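Long-range contacts in accelerated-cell-death 11 (Arabidopsis thaliana, PDB 4NTG), which carries ceramide-1-phosphate and phytoceramide-1-phosphate selectively between membranes, holding the lipid's acyl chain inside an all-helical fold of the glycolipid transfer protein family: residues G108-K113 with A137-P142; A64-L69 with L103-G108; G52-F57 with M156-T161. The protein carries 1 engineered substitution. All blocks are in the same frame, centred on the assembly; numbering follows the deposited sequence.

Contact 1: residues G108-K113 with A137-P142; sequences GLDMVK and AQVFAP. With 1PZ ((2S,3R,4E)-2-(dodecanoylamino)-3-hydroxyoctadec-4-en-1-yl dihydrogen phosphate), chain C.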
loop_
_atom_site.group_PDB
_atom_site.type_symbol
_atom_site.label_atom_id
_atom_site.label_comp_id
_atom_site.label_asym_id
_atom_site.label_seq_id
_atom_site.Cartn_x
_atom_site.Cartn_y
_atom_site.Cartn_z
ATOM N N GLY A 108 3.464 -1.288 -0.591
ATOM C CA GLY A 108 2.245 -1.119 -1.366
ATOM C C GLY A 108 1.506 0.151 -0.952
ATOM O O GLY A 108 1.181 0.981 -1.814
ATOM N N LEU A 109 1.262 0.315 0.354
ATOM C CA LEU A 109 0.555 1.485 0.883
ATOM C C LEU A 109 1.282 2.782 0.515
ATOM O O LEU A 109 0.684 3.707 -0.047
ATOM C CB LEU A 109 0.378 1.375 2.401
ATOM C CG LEU A 109 -0.301 0.112 2.949
ATOM C CD1 LEU A 109 -0.284 0.113 4.471
ATOM C CD2 LEU A 109 -1.731 -0.011 2.423
ATOM N N ASP A 110 2.577 2.836 0.821
ATOM C CA ASP A 110 3.425 3.957 0.407
ATOM C C ASP A 110 3.311 4.251 -1.104
ATOM O O ASP A 110 3.110 5.412 -1.504
ATOM C CB ASP A 110 4.880 3.679 0.780
ATOM C CG ASP A 110 5.626 4.932 1.170
ATOM O OD1 ASP A 110 4.974 5.981 1.325
ATOM O OD2 ASP A 110 6.860 4.874 1.338
ATOM N N MET A 111 3.426 3.200 -1.923
ATOM C CA MET A 111 3.234 3.299 -3.371
ATOM C C MET A 111 1.990 4.109 -3.734
ATOM O O MET A 111 2.074 5.092 -4.462
ATOM C CB MET A 111 3.101 1.909 -3.990
ATOM C CG MET A 111 2.795 1.943 -5.493
ATOM S SD MET A 111 4.171 2.699 -6.374
ATOM C CE MET A 111 3.479 2.987 -7.991
ATOM N N VAL A 112 0.842 3.690 -3.212
ATOM C CA VAL A 112 -0.423 4.372 -3.474
ATOM C C VAL A 112 -0.394 5.826 -2.989
ATOM O O VAL A 112 -0.814 6.744 -3.704
ATOM C CB VAL A 112 -1.598 3.618 -2.831
ATOM C CG1 VAL A 112 -2.843 4.526 -2.751
ATOM C CG2 VAL A 112 -1.861 2.331 -3.613
ATOM N N LYS A 113 0.124 6.018 -1.780
ATOM C CA LYS A 113 0.259 7.342 -1.199
ATOM C C LYS A 113 1.047 8.297 -2.115
ATOM O O LYS A 113 0.587 9.417 -2.378
ATOM C CB LYS A 113 0.897 7.242 0.198
ATOM C CG LYS A 113 1.453 8.568 0.754
ATOM C CD LYS A 113 1.944 8.435 2.196
ATOM C CE LYS A 113 2.670 9.702 2.663
ATOM N NZ LYS A 113 3.986 9.917 1.969
ATOM N N ALA A 137 9.485 4.615 -8.886
ATOM C CA ALA A 137 10.939 4.753 -8.701
ATOM C C ALA A 137 11.270 5.037 -7.230
ATOM O O ALA A 137 12.231 4.512 -6.672
ATOM C CB ALA A 137 11.515 5.847 -9.615
ATOM N N GLN A 138 10.455 5.869 -6.599
ATOM C CA GLN A 138 10.699 6.241 -5.218
ATOM C C GLN A 138 10.423 5.126 -4.216
ATOM O O GLN A 138 11.191 4.954 -3.269
ATOM C CB GLN A 138 9.876 7.460 -4.832
ATOM C CG GLN A 138 10.126 7.886 -3.402
ATOM C CD GLN A 138 9.210 8.987 -2.984
ATOM O OE1 GLN A 138 9.211 10.068 -3.575
ATOM N NE2 GLN A 138 8.393 8.722 -1.975
ATOM N N VAL A 139 9.330 4.382 -4.394
ATOM C CA VAL A 139 8.940 3.411 -3.368
ATOM C C VAL A 139 9.566 2.005 -3.581
ATOM O O VAL A 139 10.039 1.379 -2.622
ATOM C CB VAL A 139 7.401 3.318 -3.211
ATOM C CG1 VAL A 139 7.028 2.280 -2.160
ATOM C CG2 VAL A 139 6.797 4.661 -2.843
ATOM N N PHE A 140 9.585 1.529 -4.829
ATOM C CA PHE A 140 10.017 0.165 -5.118
ATOM C C PHE A 140 11.372 -0.001 -5.843
ATOM O O PHE A 140 11.940 -1.101 -5.846
ATOM C CB PHE A 140 8.935 -0.580 -5.899
ATOM C CG PHE A 140 7.771 -1.060 -5.059
ATOM C CD1 PHE A 140 7.939 -2.079 -4.121
ATOM C CD2 PHE A 140 6.500 -0.523 -5.246
ATOM C CE1 PHE A 140 6.855 -2.542 -3.366
ATOM C CE2 PHE A 140 5.411 -0.970 -4.500
ATOM C CZ PHE A 140 5.588 -1.979 -3.550
ATOM N N ALA A 141 11.892 1.051 -6.470
ATOM C CA ALA A 141 13.193 0.911 -7.144
ATOM C C ALA A 141 14.319 0.369 -6.245
ATOM O O ALA A 141 15.107 -0.471 -6.696
ATOM C CB ALA A 141 13.630 2.203 -7.842
ATOM N N PRO A 142 14.407 0.836 -4.980
ATOM C CA PRO A 142 15.480 0.260 -4.155
ATOM C C PRO A 142 15.256 -1.215 -3.765
ATOM O O PRO A 142 16.209 -1.847 -3.292
ATOM C CB PRO A 142 15.471 1.133 -2.892
ATOM C CG PRO A 142 14.717 2.402 -3.282
ATOM C CD PRO A 142 13.725 1.961 -4.300
HETATM C CAS 1PZ C . 3.712 -8.224 -21.177
HETATM C CAF 1PZ C . 2.729 -8.086 -20.011
HETATM C CAG 1PZ C . 3.197 -6.939 -19.100
HETATM C CAH 1PZ C . 3.754 -7.512 -17.783
HETATM C CAI 1PZ C . 4.284 -6.358 -16.905
HETATM C CAJ 1PZ C . 4.378 -6.822 -15.452
HETATM C CAK 1PZ C . 3.649 -5.795 -14.571
HETATM C CAL 1PZ C . 4.443 -5.605 -13.266
HETATM C CAM 1PZ C . 4.098 -6.703 -12.236
HETATM C CAN 1PZ C . 4.680 -6.199 -10.885
HETATM C CAO 1PZ C . 4.665 -7.353 -9.874
HETATM C CAP 1PZ C . 5.963 -7.230 -9.020
HETATM C CAQ 1PZ C . 5.618 -7.453 -7.537
HETATM C CAE 1PZ C . 6.839 -8.021 -6.851
HETATM C CAD 1PZ C . 6.821 -9.321 -6.355
HETATM C CAC 1PZ C . 7.916 -9.787 -5.374
HETATM O OAR 1PZ C . 9.162 -9.676 -5.977
HETATM C CAB 1PZ C . 7.850 -8.878 -4.167
HETATM C CAA 1PZ C . 8.495 -9.570 -2.987
HETATM O OBB 1PZ C . 7.706 -10.648 -2.503
HETATM P PAX 1PZ C . 8.429 -11.898 -1.845
HETATM O OAZ 1PZ C . 7.464 -13.001 -2.042
HETATM O OBA 1PZ C . 8.480 -11.664 -0.279
HETATM O OAY 1PZ C . 9.771 -12.178 -2.427
HETATM N NAW 1PZ C . 6.484 -8.551 -3.871
HETATM C CAU 1PZ C . 6.128 -7.263 -3.521
HETATM O OAV 1PZ C . 6.990 -6.250 -3.262
HETATM C CAT 1PZ C . 4.603 -7.029 -3.438
HETATM C CBC 1PZ C . 4.340 -5.549 -3.823
HETATM C CBD 1PZ C . 3.046 -5.513 -4.604
HETATM C CBE 1PZ C . 2.767 -4.079 -5.143
HETATM C CBF 1PZ C . 3.901 -3.659 -6.096
HETATM C CBG 1PZ C . 3.342 -3.431 -7.520
HETATM C CBH 1PZ C . 2.983 -1.947 -7.673
HETATM C CBI 1PZ C . 3.532 -1.436 -9.011
HETATM C CBJ 1PZ C . 2.765 -0.161 -9.333
HETATM C CBK 1PZ C . 3.040 0.272 -10.770
HETATM C CBL 1PZ C . 1.972 1.269 -11.159
#
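Val139 pushes its forked side chain against the backbone of helix 98-120 at Met111, where the CA atoms of Met111 and Val139 are 5.7 Å apart. Both methyl groups take part. CG1, anti to the backbone N (chi1 179°), lies 3.7 Å from Met111 N and also meets Asp110 CB, whereas CG2 rests against Met111 N and CA. Asp110 packs mainly through CB, with its carboxylate grazing Val139 CG2.

Phe140, the next residue, works on the side facing the lipid. Its ring has Val139 CG1 beyond one face, offset toward the rim, and presents CE2 to Met111 CB at 3.7 Å. The neighbouring CZ of Phe140 lies 3.7 Å from Gly108 N, so the ring also packs on the helix backbone. The two side chains, Met111 and Phe140, run across each other at about a right angle. The methionine chain bends at chi2 (64°), bringing SD to the ring edge, 5.3 Å from the centroid, in a Met-aromatic contact. Beyond the sulfur, Met111 CE reaches acyl-chain atom CBJ of 1PZ at 3.5 Å. Phe140 CE2 is equally near CBF of the same chain, so both residues serve as pocket wall as well as helix contact.

No hydrogen bond crosses this buried interface. Phe140 also stacks on the ring of the lipid-binding His144, whose NE2 is hydrogen-bonded to 1PZ. Around the contact, helix 34-49 packs on Leu109 and Val112, helix 173-199 touches Asp110 and Lys113, and helix 129-139 ends beside helix 98-120.

Contact 2: residues A64-L69 with L103-G108; sequences AKVDDL and LRVKRG. With 1PZ ((2S,3R,4E)-2-(dodecanoylamino)-3-hydroxyoctadec-4-en-1-yl dihydrogen phosphate), chain C.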
loop_
_atom_site.group_PDB
_atom_site.type_symbol
_atom_site.label_atom_id
_atom_site.label_comp_id
_atom_site.label_asym_id
_atom_site.label_seq_id
_atom_site.Cartn_x
_atom_site.Cartn_y
_atom_site.Cartn_z
ATOM N N ALA A 64 -1.617 -11.086 -2.985
ATOM C CA ALA A 64 -1.077 -12.313 -2.389
ATOM C C ALA A 64 -0.527 -12.041 -0.983
ATOM O O ALA A 64 -0.717 -12.858 -0.067
ATOM C CB ALA A 64 -0.011 -12.964 -3.298
ATOM N N LYS A 65 0.144 -10.896 -0.819
ATOM C CA LYS A 65 0.716 -10.517 0.476
ATOM C C LYS A 65 -0.378 -10.183 1.500
ATOM O O LYS A 65 -0.348 -10.670 2.636
ATOM C CB LYS A 65 1.662 -9.319 0.317
ATOM C CG LYS A 65 2.812 -9.542 -0.643
ATOM C CD LYS A 65 3.593 -10.791 -0.275
ATOM C CE LYS A 65 4.799 -10.964 -1.184
ATOM N NZ LYS A 65 5.196 -12.388 -1.244
ATOM N N VAL A 66 -1.338 -9.350 1.088
ATOM C CA VAL A 66 -2.472 -8.990 1.935
ATOM C C VAL A 66 -3.219 -10.244 2.417
ATOM O O VAL A 66 -3.557 -10.355 3.604
ATOM C CB VAL A 66 -3.444 -8.040 1.198
ATOM C CG1 VAL A 66 -4.673 -7.721 2.064
ATOM C CG2 VAL A 66 -2.725 -6.758 0.796
ATOM N N ASP A 67 -3.468 -11.179 1.497
ATOM C CA ASP A 67 -4.151 -12.423 1.843
ATOM C C ASP A 67 -3.417 -13.202 2.940
ATOM O O ASP A 67 -4.062 -13.821 3.797
ATOM C CB ASP A 67 -4.360 -13.308 0.612
ATOM C CG ASP A 67 -5.521 -12.853 -0.248
ATOM O OD1 ASP A 67 -6.486 -12.277 0.295
ATOM O OD2 ASP A 67 -5.471 -13.073 -1.473
ATOM N N ASP A 68 -2.083 -13.163 2.934
ATOM C CA ASP A 68 -1.351 -13.804 4.018
ATOM C C ASP A 68 -1.613 -13.099 5.342
ATOM O O ASP A 68 -1.824 -13.757 6.364
ATOM C CB ASP A 68 0.151 -13.886 3.760
ATOM C CG ASP A 68 0.880 -14.650 4.867
ATOM O OD1 ASP A 68 0.808 -15.909 4.872
ATOM O OD2 ASP A 68 1.510 -13.993 5.735
ATOM N N LEU A 69 -1.616 -11.767 5.330
ATOM C CA LEU A 69 -1.930 -11.030 6.550
ATOM C C LEU A 69 -3.342 -11.376 7.022
ATOM O O LEU A 69 -3.582 -11.521 8.216
ATOM C CB LEU A 69 -1.727 -9.526 6.367
ATOM C CG LEU A 69 -0.264 -9.198 6.058
ATOM C CD1 LEU A 69 -0.043 -7.708 5.986
ATOM C CD2 LEU A 69 0.663 -9.830 7.078
ATOM N N LEU A 103 6.159 -6.097 5.530
ATOM C CA LEU A 103 7.051 -5.115 4.904
ATOM C C LEU A 103 6.710 -4.854 3.424
ATOM O O LEU A 103 6.750 -3.704 2.967
ATOM C CB LEU A 103 8.508 -5.555 5.061
ATOM C CG LEU A 103 9.620 -4.647 4.532
ATOM C CD1 LEU A 103 9.491 -3.210 5.043
ATOM C CD2 LEU A 103 10.963 -5.212 4.947
ATOM N N ARG A 104 6.368 -5.896 2.669
ATOM C CA ARG A 104 5.996 -5.657 1.274
ATOM C C ARG A 104 4.685 -4.882 1.190
ATOM O O ARG A 104 4.552 -3.973 0.365
ATOM C CB ARG A 104 5.942 -6.944 0.456
ATOM C CG ARG A 104 7.323 -7.449 0.041
ATOM C CD ARG A 104 7.857 -8.505 0.997
ATOM N NE ARG A 104 9.136 -9.058 0.555
ATOM C CZ ARG A 104 10.319 -8.510 0.829
ATOM N NH1 ARG A 104 11.441 -9.071 0.389
ATOM N NH2 ARG A 104 10.380 -7.396 1.543
ATOM N N VAL A 105 3.743 -5.219 2.071
ATOM C CA VAL A 105 2.453 -4.532 2.128
ATOM C C VAL A 105 2.601 -3.051 2.494
ATOM O O VAL A 105 1.929 -2.193 1.908
ATOM C CB VAL A 105 1.477 -5.253 3.076
ATOM C CG1 VAL A 105 0.240 -4.391 3.365
ATOM C CG2 VAL A 105 1.065 -6.590 2.478
ATOM N N LYS A 106 3.495 -2.752 3.436
ATOM C CA LYS A 106 3.790 -1.365 3.796
ATOM C C LYS A 106 4.253 -0.580 2.565
ATOM O O LYS A 106 3.877 0.576 2.369
ATOM C CB LYS A 106 4.849 -1.305 4.897
ATOM C CG LYS A 106 5.141 0.093 5.426
ATOM C CD LYS A 106 6.287 0.784 4.679
ATOM C CE LYS A 106 7.586 -0.023 4.728
ATOM N NZ LYS A 106 8.701 0.739 4.086
ATOM N N ARG A 107 5.050 -1.211 1.719
ATOM C CA ARG A 107 5.508 -0.536 0.511
ATOM C C ARG A 107 4.353 -0.300 -0.463
ATOM O O ARG A 107 4.261 0.773 -1.065
ATOM C CB ARG A 107 6.659 -1.308 -0.139
ATOM C CG ARG A 107 7.928 -1.317 0.711
ATOM C CD ARG A 107 9.074 -2.036 0.036
ATOM N NE ARG A 107 10.177 -2.261 0.969
ATOM C CZ ARG A 107 10.926 -3.361 0.988
ATOM N NH1 ARG A 107 10.702 -4.336 0.108
ATOM N NH2 ARG A 107 11.901 -3.481 1.881
ATOM N N GLY A 108 3.464 -1.288 -0.591
ATOM C CA GLY A 108 2.245 -1.119 -1.366
ATOM C C GLY A 108 1.506 0.151 -0.952
ATOM O O GLY A 108 1.181 0.981 -1.814
HETATM C CAS 1PZ C . 3.712 -8.224 -21.177
HETATM C CAF 1PZ C . 2.729 -8.086 -20.011
HETATM C CAG 1PZ C . 3.197 -6.939 -19.100
HETATM C CAH 1PZ C . 3.754 -7.512 -17.783
HETATM C CAI 1PZ C . 4.284 -6.358 -16.905
HETATM C CAJ 1PZ C . 4.378 -6.822 -15.452
HETATM C CAK 1PZ C . 3.649 -5.795 -14.571
HETATM C CAL 1PZ C . 4.443 -5.605 -13.266
HETATM C CAM 1PZ C . 4.098 -6.703 -12.236
HETATM C CAN 1PZ C . 4.680 -6.199 -10.885
HETATM C CAO 1PZ C . 4.665 -7.353 -9.874
HETATM C CAP 1PZ C . 5.963 -7.230 -9.020
HETATM C CAQ 1PZ C . 5.618 -7.453 -7.537
HETATM C CAE 1PZ C . 6.839 -8.021 -6.851
HETATM C CAD 1PZ C . 6.821 -9.321 -6.355
HETATM C CAC 1PZ C . 7.916 -9.787 -5.374
HETATM O OAR 1PZ C . 9.162 -9.676 -5.977
HETATM C CAB 1PZ C . 7.850 -8.878 -4.167
HETATM C CAA 1PZ C . 8.495 -9.570 -2.987
HETATM O OBB 1PZ C . 7.706 -10.648 -2.503
HETATM P PAX 1PZ C . 8.429 -11.898 -1.845
HETATM O OAZ 1PZ C . 7.464 -13.001 -2.042
HETATM O OBA 1PZ C . 8.480 -11.664 -0.279
HETATM O OAY 1PZ C . 9.771 -12.178 -2.427
HETATM N NAW 1PZ C . 6.484 -8.551 -3.871
HETATM C CAU 1PZ C . 6.128 -7.263 -3.521
HETATM O OAV 1PZ C . 6.990 -6.250 -3.262
HETATM C CAT 1PZ C . 4.603 -7.029 -3.438
HETATM C CBC 1PZ C . 4.340 -5.549 -3.823
HETATM C CBD 1PZ C . 3.046 -5.513 -4.604
HETATM C CBE 1PZ C . 2.767 -4.079 -5.143
HETATM C CBF 1PZ C . 3.901 -3.659 -6.096
HETATM C CBG 1PZ C . 3.342 -3.431 -7.520
HETATM C CBH 1PZ C . 2.983 -1.947 -7.673
HETATM C CBI 1PZ C . 3.532 -1.436 -9.011
HETATM C CBJ 1PZ C . 2.765 -0.161 -9.333
HETATM C CBK 1PZ C . 3.040 0.272 -10.770
HETATM C CBL 1PZ C . 1.972 1.269 -11.159
#
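Val105 CG2, on helix 98-120, packs against three side chains of the 64-69 segment. Lys65 CB lies 3.5 Å from Val105 CG2, and Leu69 CD1 comes tip to tip with the same methyl at 3.8 Å. Val66 CG2 touches it as well, the two valine side chains crossing at about a right angle. Val105 places CG2 beside its own backbone N and anti to the carbonyl carbon, which turns this branch toward the other helix. Alongside, Lys65 CG meets Arg104 CB. The segment axes approach to 9.4 Å and cross at -124°, so the helices diverge quickly and the apolar contact stays small.

From the same crossing, Lys65 and Arg104 reach the phosphate of 1PZ. Lys65 bends at chi2 (-54°), and the remainder of its chain runs nearly straight to bring NZ to phosphate oxygen OAZ. That hydrogen bond is modelled very short, and its exact length is doubtful at this resolution. With CG beside the backbone N, Arg104 passes the amide oxygen OAV of 1PZ at 3.5 Å from CG; a bend at chi2 then sends CD and NE toward the phosphate. Arg104 NE donates to OBA at 2.8 Å, with an N-H...O angle of 150°, and the phosphorus lies in the guanidinium plane at its edge. Arg104 NH2 pairs with the C-terminal carboxylate of Trp207, a second anion that helps fix the rotation of the group.

Arg100 and His144 give further hydrogen bonds to 1PZ. Basic side chains converging on a phosphate above an apolar helix crossing form the headgroup recognition site of this GLTP-fold protein, in keeping with its requirement for a phosphorylated ceramide.

Contact 3: residues G52-F57 with M156-T161; sequences GIAFKF and MYALPT. With 1PZ ((2S,3R,4E)-2-(dodecanoylamino)-3-hydroxyoctadec-4-en-1-yl dihydrogen phosphate), chain C.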
loop_
_atom_site.group_PDB
_atom_site.type_symbol
_atom_site.label_atom_id
_atom_site.label_comp_id
_atom_site.label_asym_id
_atom_site.label_seq_id
_atom_site.Cartn_x
_atom_site.Cartn_y
_atom_site.Cartn_z
ATOM N N GLY A 52 -4.472 -0.680 -15.597
ATOM C CA GLY A 52 -4.269 -1.349 -16.877
ATOM C C GLY A 52 -4.023 -2.845 -16.760
ATOM O O GLY A 52 -3.700 -3.359 -15.692
ATOM N N ILE A 53 -4.145 -3.553 -17.869
ATOM C CA ILE A 53 -4.127 -5.017 -17.838
ATOM C C ILE A 53 -2.761 -5.593 -17.447
ATOM O O ILE A 53 -2.676 -6.653 -16.820
ATOM C CB ILE A 53 -4.622 -5.614 -19.180
ATOM C CG1 ILE A 53 -4.913 -7.107 -19.032
ATOM C CG2 ILE A 53 -3.610 -5.343 -20.305
ATOM C CD1 ILE A 53 -5.480 -7.735 -20.280
ATOM N N ALA A 54 -1.695 -4.893 -17.814
ATOM C CA ALA A 54 -0.373 -5.317 -17.395
ATOM C C ALA A 54 -0.271 -5.253 -15.867
ATOM O O ALA A 54 0.289 -6.150 -15.231
ATOM C CB ALA A 54 0.694 -4.467 -18.063
ATOM N N PHE A 55 -0.839 -4.204 -15.281
ATOM C CA PHE A 55 -0.761 -4.000 -13.832
ATOM C C PHE A 55 -1.738 -4.829 -12.983
ATOM O O PHE A 55 -1.730 -4.740 -11.751
ATOM C CB PHE A 55 -0.846 -2.503 -13.505
ATOM C CG PHE A 55 0.425 -1.773 -13.812
ATOM C CD1 PHE A 55 1.653 -2.349 -13.475
ATOM C CD2 PHE A 55 0.417 -0.561 -14.483
ATOM C CE1 PHE A 55 2.855 -1.711 -13.774
ATOM C CE2 PHE A 55 1.618 0.087 -14.779
ATOM C CZ PHE A 55 2.834 -0.490 -14.423
ATOM N N LYS A 56 -2.569 -5.630 -13.644
ATOM C CA LYS A 56 -3.376 -6.633 -12.963
ATOM C C LYS A 56 -2.437 -7.623 -12.263
ATOM O O LYS A 56 -2.757 -8.138 -11.179
ATOM C CB LYS A 56 -4.253 -7.371 -13.977
ATOM C CG LYS A 56 -5.218 -8.371 -13.375
ATOM C CD LYS A 56 -6.182 -7.700 -12.405
ATOM C CE LYS A 56 -7.127 -8.740 -11.808
ATOM N NZ LYS A 56 -8.194 -8.131 -10.968
ATOM N N PHE A 57 -1.276 -7.869 -12.878
ATOM C CA PHE A 57 -0.249 -8.730 -12.291
ATOM C C PHE A 57 0.373 -8.072 -11.029
ATOM O O PHE A 57 0.632 -8.745 -10.023
ATOM C CB PHE A 57 0.829 -9.093 -13.328
ATOM C CG PHE A 57 0.292 -9.795 -14.573
ATOM C CD1 PHE A 57 -1.024 -10.266 -14.637
ATOM C CD2 PHE A 57 1.115 -9.987 -15.681
ATOM C CE1 PHE A 57 -1.518 -10.904 -15.783
ATOM C CE2 PHE A 57 0.630 -10.625 -16.832
ATOM C CZ PHE A 57 -0.693 -11.080 -16.876
ATOM N N MET A 156 3.904 0.326 -17.812
ATOM C CA MET A 156 3.566 1.737 -17.966
ATOM C C MET A 156 2.885 2.024 -19.306
ATOM O O MET A 156 2.077 2.951 -19.410
ATOM C CB MET A 156 4.804 2.621 -17.776
ATOM C CG MET A 156 5.418 2.530 -16.388
ATOM S SD MET A 156 4.309 3.025 -15.040
ATOM C CE MET A 156 5.429 2.768 -13.642
ATOM N N TYR A 157 3.168 1.193 -20.307
ATOM C CA TYR A 157 2.621 1.399 -21.645
ATOM C C TYR A 157 1.118 1.090 -21.779
ATOM O O TYR A 157 0.531 1.330 -22.831
ATOM C CB TYR A 157 3.468 0.647 -22.694
ATOM C CG TYR A 157 4.833 1.285 -22.889
ATOM C CD1 TYR A 157 4.987 2.399 -23.708
ATOM C CD2 TYR A 157 5.960 0.797 -22.231
ATOM C CE1 TYR A 157 6.223 3.008 -23.875
ATOM C CE2 TYR A 157 7.197 1.398 -22.388
ATOM C CZ TYR A 157 7.323 2.501 -23.219
ATOM O OH TYR A 157 8.548 3.110 -23.400
ATOM N N ALA A 158 0.500 0.581 -20.710
ATOM C CA ALA A 158 -0.918 0.212 -20.732
ATOM C C ALA A 158 -1.717 1.074 -19.773
ATOM O O ALA A 158 -2.873 0.778 -19.466
ATOM C CB ALA A 158 -1.103 -1.265 -20.393
ATOM N N LEU A 159 -1.101 2.144 -19.292
ATOM C CA LEU A 159 -1.774 3.028 -18.349
ATOM C C LEU A 159 -3.008 3.677 -18.965
ATOM O O LEU A 159 -2.951 4.148 -20.097
ATOM C CB LEU A 159 -0.813 4.101 -17.862
ATOM C CG LEU A 159 0.144 3.629 -16.774
ATOM C CD1 LEU A 159 1.098 4.746 -16.414
ATOM C CD2 LEU A 159 -0.646 3.181 -15.559
ATOM N N PRO A 160 -4.126 3.714 -18.210
ATOM C CA PRO A 160 -5.312 4.470 -18.647
ATOM C C PRO A 160 -5.019 5.964 -18.562
ATOM O O PRO A 160 -4.021 6.340 -17.950
ATOM C CB PRO A 160 -6.355 4.120 -17.579
ATOM C CG PRO A 160 -5.526 3.884 -16.331
ATOM C CD PRO A 160 -4.288 3.167 -16.840
ATOM N N THR A 161 -5.872 6.804 -19.140
ATOM C CA THR A 161 -5.774 8.233 -18.872
ATOM C C THR A 161 -6.163 8.510 -17.426
ATOM O O THR A 161 -6.811 7.682 -16.769
ATOM C CB THR A 161 -6.705 9.068 -19.779
ATOM O OG1 THR A 161 -8.070 8.708 -19.524
ATOM C CG2 THR A 161 -6.381 8.854 -21.260
HETATM C CAS 1PZ C . 3.712 -8.224 -21.177
HETATM C CAF 1PZ C . 2.729 -8.086 -20.011
HETATM C CAG 1PZ C . 3.197 -6.939 -19.100
HETATM C CAH 1PZ C . 3.754 -7.512 -17.783
HETATM C CAI 1PZ C . 4.284 -6.358 -16.905
HETATM C CAJ 1PZ C . 4.378 -6.822 -15.452
HETATM C CAK 1PZ C . 3.649 -5.795 -14.571
HETATM C CAL 1PZ C . 4.443 -5.605 -13.266
HETATM C CAM 1PZ C . 4.098 -6.703 -12.236
HETATM C CAN 1PZ C . 4.680 -6.199 -10.885
HETATM C CAO 1PZ C . 4.665 -7.353 -9.874
HETATM C CAP 1PZ C . 5.963 -7.230 -9.020
HETATM C CAQ 1PZ C . 5.618 -7.453 -7.537
HETATM C CAE 1PZ C . 6.839 -8.021 -6.851
HETATM C CAD 1PZ C . 6.821 -9.321 -6.355
HETATM C CAC 1PZ C . 7.916 -9.787 -5.374
HETATM O OAR 1PZ C . 9.162 -9.676 -5.977
HETATM C CAB 1PZ C . 7.850 -8.878 -4.167
HETATM C CAA 1PZ C . 8.495 -9.570 -2.987
HETATM O OBB 1PZ C . 7.706 -10.648 -2.503
HETATM P PAX 1PZ C . 8.429 -11.898 -1.845
HETATM O OAZ 1PZ C . 7.464 -13.001 -2.042
HETATM O OBA 1PZ C . 8.480 -11.664 -0.279
HETATM O OAY 1PZ C . 9.771 -12.178 -2.427
HETATM N NAW 1PZ C . 6.484 -8.551 -3.871
HETATM C CAU 1PZ C . 6.128 -7.263 -3.521
HETATM O OAV 1PZ C . 6.990 -6.250 -3.262
HETATM C CAT 1PZ C . 4.603 -7.029 -3.438
HETATM C CBC 1PZ C . 4.340 -5.549 -3.823
HETATM C CBD 1PZ C . 3.046 -5.513 -4.604
HETATM C CBE 1PZ C . 2.767 -4.079 -5.143
HETATM C CBF 1PZ C . 3.901 -3.659 -6.096
HETATM C CBG 1PZ C . 3.342 -3.431 -7.520
HETATM C CBH 1PZ C . 2.983 -1.947 -7.673
HETATM C CBI 1PZ C . 3.532 -1.436 -9.011
HETATM C CBJ 1PZ C . 2.765 -0.161 -9.333
HETATM C CBK 1PZ C . 3.040 0.272 -10.770
HETATM C CBL 1PZ C . 1.972 1.269 -11.159
#
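Phe55 turns its ring between the tail of the lipid and the loop that holds Met156 and Leu159. CBL, the last carbon of the 1PZ acyl chain, sits over the centre of one ring face, 3.7 Å above its plane, with CBK over the same ring. At the ring edge Leu159 CD2 lies 3.9 Å from Phe55 CE2, the two side chains running obliquely to each other. Met156 SD is likewise at the edge, 5.0 Å from the ring centroid, a Met-aromatic contact. The methionine sets out away from the 52-57 segment, but its bend at chi2 (-60°) brings the sulfur back to Phe55. Met156 N also lies 3.6 Å from Phe55 CZ.

The next layer brings the two backbones together. Gly52 and Leu159 have the nearest CA atoms, and Ala158 O comes within 3.6 Å of Gly52 CA, where a glycine with positive phi (107°) presents no side chain. Pro160 CD packs against Gly52 N. Ala54 CB and Ala158 CB meet at 4.3 Å. Ala54 also serves the lipid, its carbonyl O lying 3.4 Å from CAK of the sphingoid chain.

Farther out, Ala132 and Thr133 of helix 129-139 pack on Met156, and Ala132 on Leu159 as well. Leu51 and Leu128 add further packing on Leu159. The loop ends at Thr161, whose OG1 caps His164 N at the start of helix 162-168.

No hydrogen bond joins the two segments. Ring, thioether and aliphatic surfaces give dispersion contacts with little directionality, consistent with a wall that receives a hydrocarbon chain without demanding specific polar groups from it.

Overall arrangement
All three contacts touch the same lipid, and together they follow it from headgroup to tails. Contact 2 lies at the phosphate end, contact 1 farther along the acyl chain, and contact 3 at that chain's terminus. The centres of contacts 1 and 2 are about 13 Å apart, those of contacts 1 and 3 about 17 Å, and those of contacts 2 and 3 about 20 Å. Helix 98-120 serves contacts 1 and 2, which share Gly108 and touch through Arg107, while helix 56-72 links contacts 2 and 3. Along the chain, contact 2 precedes contact 1, and contact 3 encloses both, so distant parts of the sequence build one lipid-binding site.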